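Local coordinates for protein similar to N-acetyltransferase (Staphylococcus aureus subsp. aureus, PDB 4MBU) that probably transfers an acetyl group from acetyl-coenzyme A to an amine acceptor, as do other Gcn5-related N-acetyltransferases, at residues Ala43-Glu46 and Thr47-Asn51. Numbering follows the deposited sequence.
Sequences AWFE and TKQRN
Thr47 grips the carbonyl of Ala43 twice: its OG1 donates to Ala43 O at 2.8 Å, and its backbone N donates to the same oxygen at 2.9 Å. The two donors arrive from opposite faces of the carbonyl plane, the hydroxyl lying well above it, 35° out. This placement follows from the first torsion of Thr47 (chi1 -64°), which sets OG1 beside its own backbone N and turns it back along the helix. Three further i to i+4 bonds, from Lys48 N to Trp44 O, Gln49 N to Phe45 O and Arg50 N to Glu46 O, continue the alpha-helical pattern through the last turns of helix 38-50.

Outward from the backbone, the CG of Lys48 and the CG of Gln49 each sit over one face of the ring four residues earlier, offset toward its rim. Lys48 CG is 4.3 Å from the centroid of the five-membered ring of Trp44, close to the ring normal, which meets the criteria for a CH-pi contact. Beyond a bend at chi2, Lys48 CE passes Trp44 NE1 at 3.8 Å, and the ammonium group continues to a salt bridge with Glu53 and a hydrogen bond to Thr69. Gln49 CG makes the equivalent CH-pi contact with Phe45, 4.2 Å from the ring centroid. The amide crosses the ring obliquely, the two planes 34° apart, with Gln49 CD 3.4 Å from Phe45 CE2. Trp44, Phe45 and Lys48 all also touch Ile55 of strand 55-60, which places this side of the helix against the GNAT sheet.

Lys48 is buried, with its CG over the indole, and the salt bridge to Glu53, with the hydrogen bond to Thr69, probably offsets the cost of burying the ammonium group, while the Thr47 hydroxyl donates within its own helix, to a carbonyl that already takes the backbone N-H.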
ATOM      1  N   ALA A  43     -18.455   9.687 -29.472  1.00 21.91           N
ATOM      2  CA  ALA A  43     -19.629   9.302 -28.690  1.00 23.27           C
ATOM      3  C   ALA A  43     -19.370   9.539 -27.198  1.00 26.70           C
ATOM      4  O   ALA A  43     -20.251   9.996 -26.461  1.00 25.67           O
ATOM      5  CB  ALA A  43     -19.990   7.844 -28.944  1.00 23.32           C
ATOM      6  N   TRP A  44     -18.153   9.212 -26.764  1.00 26.14           N
ATOM      7  CA  TRP A  44     -17.713   9.448 -25.389  1.00 21.18           C
ATOM      8  C   TRP A  44     -17.827  10.934 -25.034  1.00 16.82           C
ATOM      9  O   TRP A  44     -18.415  11.296 -24.014  1.00 20.59           O
ATOM     10  CB  TRP A  44     -16.278   8.931 -25.220  1.00 23.87           C
ATOM     11  CG  TRP A  44     -15.566   9.317 -23.942  1.00 26.88           C
ATOM     12  CD1 TRP A  44     -15.558   8.632 -22.753  1.00 25.99           C
ATOM     13  CD2 TRP A  44     -14.719  10.456 -23.749  1.00 26.13           C
ATOM     14  NE1 TRP A  44     -14.763   9.285 -21.835  1.00 20.89           N
ATOM     15  CE2 TRP A  44     -14.241  10.410 -22.423  1.00 22.60           C
ATOM     16  CE3 TRP A  44     -14.330  11.521 -24.569  1.00 26.30           C
ATOM     17  CZ2 TRP A  44     -13.394  11.385 -21.901  1.00 21.55           C
ATOM     18  CZ3 TRP A  44     -13.482  12.483 -24.052  1.00 28.26           C
ATOM     19  CH2 TRP A  44     -13.025  12.411 -22.731  1.00 25.58           C
ATOM     20  N   PHE A  45     -17.289  11.785 -25.902  1.00 14.64           N
ATOM     21  CA  PHE A  45     -17.348  13.237 -25.728  1.00 19.76           C
ATOM     22  C   PHE A  45     -18.784  13.767 -25.666  1.00 24.84           C
ATOM     23  O   PHE A  45     -19.122  14.589 -24.803  1.00 21.45           O
ATOM     24  CB  PHE A  45     -16.578  13.935 -26.854  1.00 20.07           C
ATOM     25  CG  PHE A  45     -16.577  15.435 -26.754  1.00 22.01           C
ATOM     26  CD1 PHE A  45     -15.665  16.085 -25.940  1.00 20.33           C
ATOM     27  CD2 PHE A  45     -17.472  16.197 -27.489  1.00 23.52           C
ATOM     28  CE1 PHE A  45     -15.648  17.470 -25.847  1.00 20.78           C
ATOM     29  CE2 PHE A  45     -17.460  17.579 -27.402  1.00 26.71           C
ATOM     30  CZ  PHE A  45     -16.548  18.215 -26.576  1.00 27.08           C
ATOM     31  N   GLU A  46     -19.629  13.295 -26.578  1.00 30.66           N
ATOM     32  CA  GLU A  46     -21.019  13.745 -26.618  1.00 34.75           C
ATOM     33  C   GLU A  46     -21.753  13.318 -25.351  1.00 29.23           C
ATOM     34  O   GLU A  46     -22.530  14.086 -24.783  1.00 26.50           O
ATOM     35  CB  GLU A  46     -21.731  13.207 -27.864  1.00 44.57           C
ATOM     36  CG  GLU A  46     -21.291  13.853 -29.177  1.00 53.54           C
ATOM     37  CD  GLU A  46     -22.043  13.298 -30.381  1.00 61.80           C
ATOM     38  OE1 GLU A  46     -22.958  12.466 -30.184  1.00 62.72           O
ATOM     39  OE2 GLU A  46     -21.721  13.694 -31.522  1.00 66.00           O
ATOM     40  N   THR A  47     -21.488  12.092 -24.911  1.00 22.55           N
ATOM     41  CA  THR A  47     -22.063  11.564 -23.673  1.00 27.93           C
ATOM     42  C   THR A  47     -21.636  12.377 -22.441  1.00 29.63           C
ATOM     43  O   THR A  47     -22.467  12.701 -21.579  1.00 28.23           O
ATOM     44  CB  THR A  47     -21.680  10.088 -23.485  1.00 32.68           C
ATOM     45  OG1 THR A  47     -22.251   9.321 -24.552  1.00 34.50           O
ATOM     46  CG2 THR A  47     -22.183   9.556 -22.148  1.00 34.15           C
ATOM     47  N   LYS A  48     -20.345  12.699 -22.358  1.00 26.54           N
ATOM     48  CA  LYS A  48     -19.831  13.547 -21.279  1.00 24.45           C
ATOM     49  C   LYS A  48     -20.508  14.914 -21.324  1.00 25.94           C
ATOM     50  O   LYS A  48     -20.802  15.501 -20.284  1.00 25.32           O
ATOM     51  CB  LYS A  48     -18.306  13.714 -21.394  1.00 22.43           C
ATOM     52  CG  LYS A  48     -17.489  12.480 -20.999  1.00 23.37           C
ATOM     53  CD  LYS A  48     -17.049  12.574 -19.555  1.00 25.30           C
ATOM     54  CE  LYS A  48     -16.425  11.281 -19.051  1.00 21.90           C
ATOM     55  NZ  LYS A  48     -16.212  11.379 -17.569  1.00 19.41           N
ATOM     56  N   GLN A  49     -20.751  15.421 -22.530  1.00 26.72           N
ATOM     57  CA  GLN A  49     -21.425  16.708 -22.672  1.00 28.20           C
ATOM     58  C   GLN A  49     -22.872  16.637 -22.179  1.00 26.98           C
ATOM     59  O   GLN A  49     -23.345  17.552 -21.504  1.00 26.67           O
ATOM     60  CB  GLN A  49     -21.367  17.217 -24.119  1.00 31.26           C
ATOM     61  CG  GLN A  49     -20.004  17.749 -24.535  1.00 39.43           C
ATOM     62  CD  GLN A  49     -20.085  18.769 -25.661  1.00 49.06           C
ATOM     63  OE1 GLN A  49     -20.653  18.502 -26.727  1.00 54.17           O
ATOM     64  NE2 GLN A  49     -19.519  19.950 -25.425  1.00 47.64           N
ATOM     65  N   ARG A  50     -23.564  15.552 -22.510  1.00 28.29           N
ATOM     66  CA  ARG A  50     -24.940  15.362 -22.058  1.00 34.03           C
ATOM     67  C   ARG A  50     -25.003  15.236 -20.532  1.00 34.69           C
ATOM     68  O   ARG A  50     -25.916  15.758 -19.893  1.00 36.82           O
ATOM     69  CB  ARG A  50     -25.565  14.117 -22.703  1.00 38.10           C
ATOM     70  CG  ARG A  50     -25.696  14.158 -24.219  1.00 44.35           C
ATOM     71  CD  ARG A  50     -26.646  13.066 -24.710  1.00 48.67           C
ATOM     72  NE  ARG A  50     -26.378  11.774 -24.079  1.00 53.16           N
ATOM     73  CZ  ARG A  50     -25.654  10.802 -24.630  1.00 55.34           C
ATOM     74  NH1 ARG A  50     -25.119  10.967 -25.835  1.00 54.72           N
ATOM     75  NH2 ARG A  50     -25.466   9.662 -23.975  1.00 55.33           N
ATOM     76  N   ASN A  51     -24.024  14.547 -19.955  1.00 30.13           N
ATOM     77  CA  ASN A  51     -24.012  14.286 -18.522  1.00 27.24           C
ATOM     78  C   ASN A  51     -23.390  15.399 -17.684  1.00 25.82           C
ATOM     79  O   ASN A  51     -23.266  15.261 -16.473  1.00 28.40           O
ATOM     80  CB  ASN A  51     -23.307  12.957 -18.239  1.00 29.91           C
ATOM     81  CG  ASN A  51     -24.086  11.760 -18.760  1.00 33.20           C
ATOM     82  OD1 ASN A  51     -25.292  11.844 -18.973  1.00 35.03           O
ATOM     83  ND2 ASN A  51     -23.397  10.638 -18.968  1.00 32.82           N
TER